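Putative thioesterase II (Thermobifida fusca, PDB 3BBJ) probably hydrolyses the thioester bond of acyl-CoA-type substrates. Local coordinates at residues L41-S53 and L94-T108. Sequence-based numbering, arbitrary orientation.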
ATOM      1  N   LEU A  41     -13.675  -6.726   8.618  1.00 47.91           N
ATOM      2  CA  LEU A  41     -14.263  -6.849   7.287  1.00 48.20           C
ATOM      3  C   LEU A  41     -13.224  -7.365   6.284  1.00 49.13           C
ATOM      4  O   LEU A  41     -13.565  -8.048   5.307  1.00 48.20           O
ATOM      5  CB  LEU A  41     -14.812  -5.509   6.808  1.00 48.52           C
ATOM      6  CG  LEU A  41     -15.762  -4.720   7.722  1.00 48.58           C
ATOM      7  CD1 LEU A  41     -16.200  -3.489   6.986  1.00 47.21           C
ATOM      8  CD2 LEU A  41     -16.994  -5.527   8.167  1.00 42.73           C
HETATM    9  N   MSE A  42     -11.951  -7.033   6.527  1.00 48.87           N
HETATM   10  CA  MSE A  42     -10.858  -7.560   5.706  1.00 47.51           C
HETATM   11  C   MSE A  42     -10.698  -9.075   5.858  1.00 47.79           C
HETATM   12  O   MSE A  42     -10.514  -9.789   4.874  1.00 46.87           O
HETATM   13  CB  MSE A  42      -9.554  -6.834   6.024  1.00 46.40           C
HETATM   14  CG  MSE A  42      -9.467  -5.455   5.310  1.00 51.13           C
HETATM   15 SE   MSE A  42      -8.116  -4.236   5.983  0.75 43.00          SE
HETATM   16  CE  MSE A  42      -6.698  -5.515   6.313  1.00 55.67           C
ATOM     17  N   THR A  43     -10.800  -9.540   7.095  1.00 48.56           N
ATOM     18  CA  THR A  43     -10.647 -10.933   7.468  1.00 48.72           C
ATOM     19  C   THR A  43     -11.660 -11.803   6.731  1.00 49.46           C
ATOM     20  O   THR A  43     -11.335 -12.883   6.219  1.00 49.95           O
ATOM     21  CB  THR A  43     -10.831 -11.081   9.009  1.00 50.31           C
ATOM     22  OG1 THR A  43      -9.705 -10.491   9.688  1.00 49.92           O
ATOM     23  CG2 THR A  43     -10.949 -12.522   9.404  1.00 51.37           C
ATOM     24  N   VAL A  44     -12.886 -11.303   6.685  1.00 50.07           N
ATOM     25  CA  VAL A  44     -13.995 -11.968   6.009  1.00 48.85           C
ATOM     26  C   VAL A  44     -13.780 -11.976   4.496  1.00 48.36           C
ATOM     27  O   VAL A  44     -14.012 -12.995   3.835  1.00 49.98           O
ATOM     28  CB  VAL A  44     -15.336 -11.281   6.372  1.00 49.21           C
ATOM     29  CG1 VAL A  44     -16.407 -11.578   5.332  1.00 53.21           C
ATOM     30  CG2 VAL A  44     -15.794 -11.714   7.766  1.00 47.96           C
ATOM     31  N   LEU A  45     -13.341 -10.849   3.943  1.00 48.34           N
ATOM     32  CA  LEU A  45     -13.088 -10.770   2.519  1.00 47.62           C
ATOM     33  C   LEU A  45     -11.895 -11.641   2.159  1.00 47.30           C
ATOM     34  O   LEU A  45     -11.905 -12.301   1.120  1.00 48.33           O
ATOM     35  CB  LEU A  45     -12.839  -9.332   2.071  1.00 48.58           C
ATOM     36  CG  LEU A  45     -14.005  -8.340   2.025  1.00 49.65           C
ATOM     37  CD1 LEU A  45     -13.527  -7.078   1.276  1.00 45.89           C
ATOM     38  CD2 LEU A  45     -15.256  -8.931   1.353  1.00 48.48           C
ATOM     39  N   GLN A  46     -10.880 -11.681   3.021  1.00 46.47           N
ATOM     40  CA  GLN A  46      -9.727 -12.536   2.752  1.00 46.04           C
ATOM     41  C   GLN A  46     -10.171 -13.973   2.582  1.00 46.42           C
ATOM     42  O   GLN A  46      -9.654 -14.672   1.700  1.00 47.22           O
ATOM     43  CB  GLN A  46      -8.661 -12.433   3.860  1.00 46.17           C
ATOM     44  CG  GLN A  46      -7.442 -13.354   3.635  1.00 42.59           C
ATOM     45  CD  GLN A  46      -6.320 -13.127   4.645  1.00 47.71           C
ATOM     46  OE1 GLN A  46      -5.715 -12.061   4.683  1.00 46.27           O
ATOM     47  NE2 GLN A  46      -6.020 -14.152   5.451  1.00 48.04           N
ATOM     48  N   ARG A  47     -11.095 -14.415   3.444  1.00 47.97           N
ATOM     49  CA  ARG A  47     -11.601 -15.793   3.414  1.00 50.21           C
ATOM     50  C   ARG A  47     -12.277 -16.131   2.100  1.00 51.07           C
ATOM     51  O   ARG A  47     -12.091 -17.216   1.554  1.00 52.29           O
ATOM     52  CB  ARG A  47     -12.596 -16.047   4.558  1.00 51.77           C
ATOM     53  CG  ARG A  47     -11.929 -16.325   5.875  1.00 55.25           C
ATOM     54  CD  ARG A  47     -12.802 -17.132   6.823  1.00 63.15           C
ATOM     55  NE  ARG A  47     -11.964 -17.910   7.733  1.00 65.78           N
ATOM     56  CZ  ARG A  47     -11.415 -17.457   8.859  1.00 71.08           C
ATOM     57  NH1 ARG A  47     -11.598 -16.208   9.261  1.00 78.25           N
ATOM     58  NH2 ARG A  47     -10.658 -18.268   9.592  1.00 77.73           N
ATOM     59  N   SER A  48     -13.081 -15.194   1.612  1.00 52.64           N
ATOM     60  CA  SER A  48     -13.764 -15.363   0.353  1.00 53.98           C
ATOM     61  C   SER A  48     -12.778 -15.539  -0.789  1.00 53.86           C
ATOM     62  O   SER A  48     -13.000 -16.341  -1.695  1.00 55.16           O
ATOM     63  CB  SER A  48     -14.652 -14.147   0.074  1.00 55.32           C
ATOM     64  OG  SER A  48     -13.897 -12.948   0.004  1.00 54.02           O
ATOM     65  N   ALA A  49     -11.689 -14.786  -0.742  1.00 52.66           N
ATOM     66  CA  ALA A  49     -10.720 -14.781  -1.825  1.00 51.65           C
ATOM     67  C   ALA A  49      -9.924 -16.067  -1.899  1.00 51.00           C
ATOM     68  O   ALA A  49      -9.683 -16.592  -2.984  1.00 52.88           O
ATOM     69  CB  ALA A  49      -9.795 -13.591  -1.697  1.00 51.04           C
ATOM     70  N   LEU A  50      -9.496 -16.569  -0.753  1.00 51.42           N
ATOM     71  CA  LEU A  50      -8.713 -17.804  -0.720  1.00 52.14           C
ATOM     72  C   LEU A  50      -9.576 -19.031  -1.022  1.00 52.89           C
ATOM     73  O   LEU A  50      -9.060 -20.057  -1.452  1.00 51.63           O
ATOM     74  CB  LEU A  50      -8.036 -17.972   0.645  1.00 53.94           C
ATOM     75  CG  LEU A  50      -7.039 -16.889   1.053  1.00 50.11           C
ATOM     76  CD1 LEU A  50      -6.647 -17.061   2.516  1.00 48.52           C
ATOM     77  CD2 LEU A  50      -5.843 -16.952   0.154  1.00 43.63           C
ATOM     78  N   ALA A  51     -10.881 -18.931  -0.764  1.00 54.05           N
ATOM     79  CA  ALA A  51     -11.816 -19.997  -1.119  1.00 54.10           C
ATOM     80  C   ALA A  51     -11.882 -20.133  -2.641  1.00 55.07           C
ATOM     81  O   ALA A  51     -12.087 -21.234  -3.171  1.00 55.63           O
ATOM     82  CB  ALA A  51     -13.200 -19.723  -0.547  1.00 53.16           C
ATOM     83  N   GLU A  52     -11.680 -19.021  -3.341  1.00 56.47           N
ATOM     84  CA  GLU A  52     -11.732 -18.991  -4.804  1.00 57.46           C
ATOM     85  C   GLU A  52     -10.388 -19.244  -5.479  1.00 57.56           C
ATOM     86  O   GLU A  52     -10.308 -19.256  -6.706  1.00 57.98           O
ATOM     87  CB  GLU A  52     -12.287 -17.639  -5.262  1.00 57.37           C
ATOM     88  CG  GLU A  52     -13.747 -17.417  -4.845  1.00 62.04           C
ATOM     89  CD  GLU A  52     -14.736 -18.256  -5.653  1.00 64.59           C
ATOM     90  OE1 GLU A  52     -14.712 -18.156  -6.901  1.00 60.83           O
ATOM     91  OE2 GLU A  52     -15.539 -19.005  -5.041  1.00 66.54           O
ATOM     92  N   SER A  53      -9.348 -19.483  -4.686  1.00 57.69           N
ATOM     93  CA  SER A  53      -7.994 -19.557  -5.200  1.00 56.92           C
ATOM     94  C   SER A  53      -7.360 -20.920  -5.033  1.00 57.83           C
ATOM     95  O   SER A  53      -7.665 -21.657  -4.088  1.00 57.56           O
ATOM     96  CB  SER A  53      -7.120 -18.531  -4.475  1.00 57.12           C
ATOM     97  OG  SER A  53      -5.759 -18.635  -4.859  1.00 52.41           O
ATOM     98  N   LEU A  94     -17.720  -6.535  -0.578  1.00 51.79           N
ATOM     99  CA  LEU A  94     -18.708  -6.737   0.483  1.00 50.81           C
ATOM    100  C   LEU A  94     -19.889  -5.798   0.306  1.00 51.47           C
ATOM    101  O   LEU A  94     -19.705  -4.592   0.121  1.00 48.12           O
ATOM    102  CB  LEU A  94     -18.087  -6.501   1.851  1.00 50.29           C
ATOM    103  CG  LEU A  94     -18.983  -6.686   3.067  1.00 50.69           C
ATOM    104  CD1 LEU A  94     -19.476  -8.135   3.149  1.00 48.39           C
ATOM    105  CD2 LEU A  94     -18.215  -6.290   4.337  1.00 48.77           C
ATOM    106  N   PHE A  95     -21.095  -6.380   0.379  1.00 53.39           N
ATOM    107  CA  PHE A  95     -22.350  -5.644   0.254  1.00 54.28           C
ATOM    108  C   PHE A  95     -23.192  -5.786   1.505  1.00 55.59           C
ATOM    109  O   PHE A  95     -23.171  -6.813   2.176  1.00 55.38           O
ATOM    110  CB  PHE A  95     -23.162  -6.181  -0.905  1.00 52.96           C
ATOM    111  CG  PHE A  95     -22.508  -6.021  -2.226  1.00 49.55           C
ATOM    112  CD1 PHE A  95     -21.557  -6.935  -2.655  1.00 49.72           C
ATOM    113  CD2 PHE A  95     -22.864  -4.982  -3.064  1.00 48.27           C
ATOM    114  CE1 PHE A  95     -20.949  -6.789  -3.907  1.00 53.42           C
ATOM    115  CE2 PHE A  95     -22.258  -4.837  -4.326  1.00 51.17           C
ATOM    116  CZ  PHE A  95     -21.302  -5.739  -4.742  1.00 47.64           C
ATOM    117  N   GLN A  96     -23.938  -4.737   1.818  1.00 59.03           N
ATOM    118  CA  GLN A  96     -24.849  -4.760   2.955  1.00 59.95           C
ATOM    119  C   GLN A  96     -25.950  -3.737   2.721  1.00 63.26           C
ATOM    120  O   GLN A  96     -25.672  -2.544   2.516  1.00 64.64           O
ATOM    121  CB  GLN A  96     -24.113  -4.480   4.274  1.00 58.79           C
ATOM    122  CG  GLN A  96     -24.885  -4.964   5.499  1.00 57.74           C
ATOM    123  CD  GLN A  96     -24.252  -4.572   6.837  1.00 57.96           C
ATOM    124  OE1 GLN A  96     -23.825  -3.428   7.030  1.00 47.33           O
ATOM    125  NE2 GLN A  96     -24.221  -5.523   7.777  1.00 43.76           N
ATOM    126  N   GLU A  97     -27.194  -4.214   2.770  1.00 66.40           N
ATOM    127  CA  GLU A  97     -28.384  -3.393   2.536  1.00 68.16           C
ATOM    128  C   GLU A  97     -28.306  -2.729   1.176  1.00 67.76           C
ATOM    129  O   GLU A  97     -28.507  -1.530   1.046  1.00 67.56           O
ATOM    130  CB  GLU A  97     -28.585  -2.352   3.639  1.00 67.97           C
ATOM    131  CG  GLU A  97     -28.762  -2.945   5.029  1.00 72.42           C
ATOM    132  CD  GLU A  97     -29.490  -2.003   5.980  1.00 77.61           C
ATOM    133  OE1 GLU A  97     -30.584  -1.503   5.611  1.00 81.18           O
ATOM    134  OE2 GLU A  97     -28.979  -1.773   7.098  1.00 79.82           O
ATOM    135  N   GLY A  98     -27.975  -3.532   0.174  1.00 68.79           N
ATOM    136  CA  GLY A  98     -27.912  -3.086  -1.206  1.00 69.24           C
ATOM    137  C   GLY A  98     -26.835  -2.076  -1.546  1.00 69.65           C
ATOM    138  O   GLY A  98     -26.890  -1.467  -2.616  1.00 69.79           O
ATOM    139  N   ARG A  99     -25.852  -1.899  -0.665  1.00 69.31           N
ATOM    140  CA  ARG A  99     -24.789  -0.919  -0.889  1.00 69.24           C
ATOM    141  C   ARG A  99     -23.415  -1.555  -0.715  1.00 64.82           C
ATOM    142  O   ARG A  99     -23.240  -2.429   0.150  1.00 63.67           O
ATOM    143  CB  ARG A  99     -24.979   0.273   0.057  1.00 69.40           C
ATOM    144  CG  ARG A  99     -26.159   1.181  -0.349  1.00 73.97           C
ATOM    145  CD  ARG A  99     -26.504   2.246   0.695  1.00 75.21           C
ATOM    146  NE  ARG A  99     -27.032   1.661   1.935  1.00 86.98           N
ATOM    147  CZ  ARG A  99     -27.643   2.340   2.915  1.00 88.41           C
ATOM    148  NH1 ARG A  99     -27.830   3.658   2.822  1.00 87.65           N
ATOM    149  NH2 ARG A  99     -28.082   1.691   3.998  1.00 84.33           N
ATOM    150  N   THR A 100     -22.455  -1.138  -1.546  1.00 60.37           N
ATOM    151  CA  THR A 100     -21.092  -1.646  -1.430  1.00 58.47           C
ATOM    152  C   THR A 100     -20.400  -1.002  -0.226  1.00 55.72           C
ATOM    153  O   THR A 100     -20.434   0.200  -0.035  1.00 53.69           O
ATOM    154  CB  THR A 100     -20.242  -1.465  -2.721  1.00 59.81           C
ATOM    155  OG1 THR A 100     -20.244  -0.092  -3.126  1.00 61.11           O
ATOM    156  CG2 THR A 100     -20.781  -2.330  -3.857  1.00 56.15           C
ATOM    157  N   ILE A 101     -19.779  -1.838   0.592  1.00 54.01           N
ATOM    158  CA  ILE A 101     -19.108  -1.393   1.802  1.00 52.19           C
ATOM    159  C   ILE A 101     -17.607  -1.166   1.532  1.00 52.18           C
ATOM    160  O   ILE A 101     -17.053  -0.082   1.777  1.00 50.45           O
ATOM    161  CB  ILE A 101     -19.287  -2.471   2.906  1.00 51.60           C
ATOM    162  CG1 ILE A 101     -20.783  -2.773   3.134  1.00 50.74           C
ATOM    163  CG2 ILE A 101     -18.556  -2.086   4.211  1.00 50.02           C
ATOM    164  CD1 ILE A 101     -21.643  -1.582   3.563  1.00 51.12           C
ATOM    165  N   LEU A 102     -17.001  -2.202   0.958  1.00 52.71           N
ATOM    166  CA  LEU A 102     -15.573  -2.347   0.858  1.00 51.38           C
ATOM    167  C   LEU A 102     -15.233  -3.278  -0.286  1.00 51.04           C
ATOM    168  O   LEU A 102     -15.936  -4.257  -0.509  1.00 51.05           O
ATOM    169  CB  LEU A 102     -15.103  -3.011   2.157  1.00 53.85           C
ATOM    170  CG  LEU A 102     -13.624  -3.357   2.348  1.00 53.53           C
ATOM    171  CD1 LEU A 102     -12.800  -2.070   2.326  1.00 54.55           C
ATOM    172  CD2 LEU A 102     -13.460  -4.098   3.644  1.00 50.13           C
ATOM    173  N   THR A 103     -14.154  -2.972  -1.008  1.00 50.99           N
ATOM    174  CA  THR A 103     -13.622  -3.883  -2.023  1.00 49.55           C
ATOM    175  C   THR A 103     -12.133  -4.135  -1.789  1.00 48.64           C
ATOM    176  O   THR A 103     -11.394  -3.236  -1.419  1.00 47.86           O
ATOM    177  CB  THR A 103     -13.838  -3.391  -3.453  1.00 48.20           C
ATOM    178  OG1 THR A 103     -13.400  -4.408  -4.362  1.00 54.95           O
ATOM    179  CG2 THR A 103     -13.073  -2.121  -3.726  1.00 46.14           C
ATOM    180  N   GLY A 104     -11.734  -5.392  -1.978  1.00 47.79           N
ATOM    181  CA  GLY A 104     -10.351  -5.812  -1.868  1.00 47.64           C
ATOM    182  C   GLY A 104      -9.901  -6.551  -3.122  1.00 48.14           C
ATOM    183  O   GLY A 104     -10.718  -7.162  -3.812  1.00 48.78           O
ATOM    184  N   THR A 105      -8.617  -6.418  -3.466  1.00 47.31           N
ATOM    185  CA  THR A 105      -8.020  -7.229  -4.521  1.00 45.14           C
ATOM    186  C   THR A 105      -6.821  -7.865  -3.842  1.00 45.20           C
ATOM    187  O   THR A 105      -6.094  -7.206  -3.120  1.00 45.29           O
ATOM    188  CB  THR A 105      -7.666  -6.415  -5.764  1.00 46.41           C
ATOM    189  OG1 THR A 105      -8.841  -5.718  -6.196  1.00 46.56           O
ATOM    190  CG2 THR A 105      -7.164  -7.333  -6.906  1.00 37.51           C
ATOM    191  N   LEU A 106      -6.694  -9.173  -3.992  1.00 45.74           N
ATOM    192  CA  LEU A 106      -5.689  -9.926  -3.281  1.00 45.60           C
ATOM    193  C   LEU A 106      -4.870 -10.756  -4.229  1.00 45.33           C
ATOM    194  O   LEU A 106      -5.414 -11.554  -5.002  1.00 46.65           O
ATOM    195  CB  LEU A 106      -6.330 -10.844  -2.212  1.00 46.39           C
ATOM    196  CG  LEU A 106      -7.020 -10.189  -0.996  1.00 44.55           C
ATOM    197  CD1 LEU A 106      -8.397  -9.648  -1.361  1.00 46.57           C
ATOM    198  CD2 LEU A 106      -7.142 -11.156   0.158  1.00 45.62           C
ATOM    199  N   ALA A 107      -3.552 -10.546  -4.172  1.00 46.05           N
ATOM    200  CA  ALA A 107      -2.612 -11.377  -4.893  1.00 45.61           C
ATOM    201  C   ALA A 107      -2.382 -12.548  -3.956  1.00 46.65           C
ATOM    202  O   ALA A 107      -1.838 -12.366  -2.854  1.00 48.25           O
ATOM    203  CB  ALA A 107      -1.302 -10.632  -5.176  1.00 44.54           C
ATOM    204  N   THR A 108      -2.821 -13.737  -4.377  1.00 48.50           N
ATOM    205  CA  THR A 108      -2.618 -14.947  -3.583  1.00 50.09           C
ATOM    206  C   THR A 108      -1.529 -15.784  -4.219  1.00 51.40           C
ATOM    207  O   THR A 108      -1.400 -15.839  -5.448  1.00 51.55           O
ATOM    208  CB  THR A 108      -3.894 -15.814  -3.427  1.00 49.36           C
ATOM    209  OG1 THR A 108      -4.070 -16.627  -4.587  1.00 51.23           O
ATOM    210  CG2 THR A 108      -5.149 -14.942  -3.194  1.00 48.87           C
TER
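L41 reaches from helix 38-51 into strands 88-96 and 99-109 with three separate carbons. Its CB rests 3.7 Å from L102 CD2. Beyond CG, which lies beside the backbone N (chi1 -51°), the branches part. CD1 goes to I101 CG2 at 3.9 Å. CD2 goes to L94 CD2 at 4.1 Å. A forked, apolar leucine suits a place where two neighbouring strands must be met at once. One turn on, L45 does likewise: CD2 lies 3.8 Å from L94 CB, while CD1 touches L102 CD2 and lies against the backbone at G104, with G104 N 4.1 Å away. Such a helix wrapped by an antiparallel sheet, helix 41-51 crossing strand 99-108 at -47°, is the sausage in its bun of the hot-dog fold. Further along, the small A49 lets L106 lie close to the helix, L106 CD2 being 3.9 Å from Q46 CA. Just past the helix, S53 OG donates to T108 OG1 at 2.6 Å, and T108 CG2 packs against L50 CD2. T108 OG1 is also hydrogen-bonded to the T88 carbonyl. A valine in place of T108 would probably leave S53 OG without its acceptor and the T88 carbonyl without its hydroxyl partner.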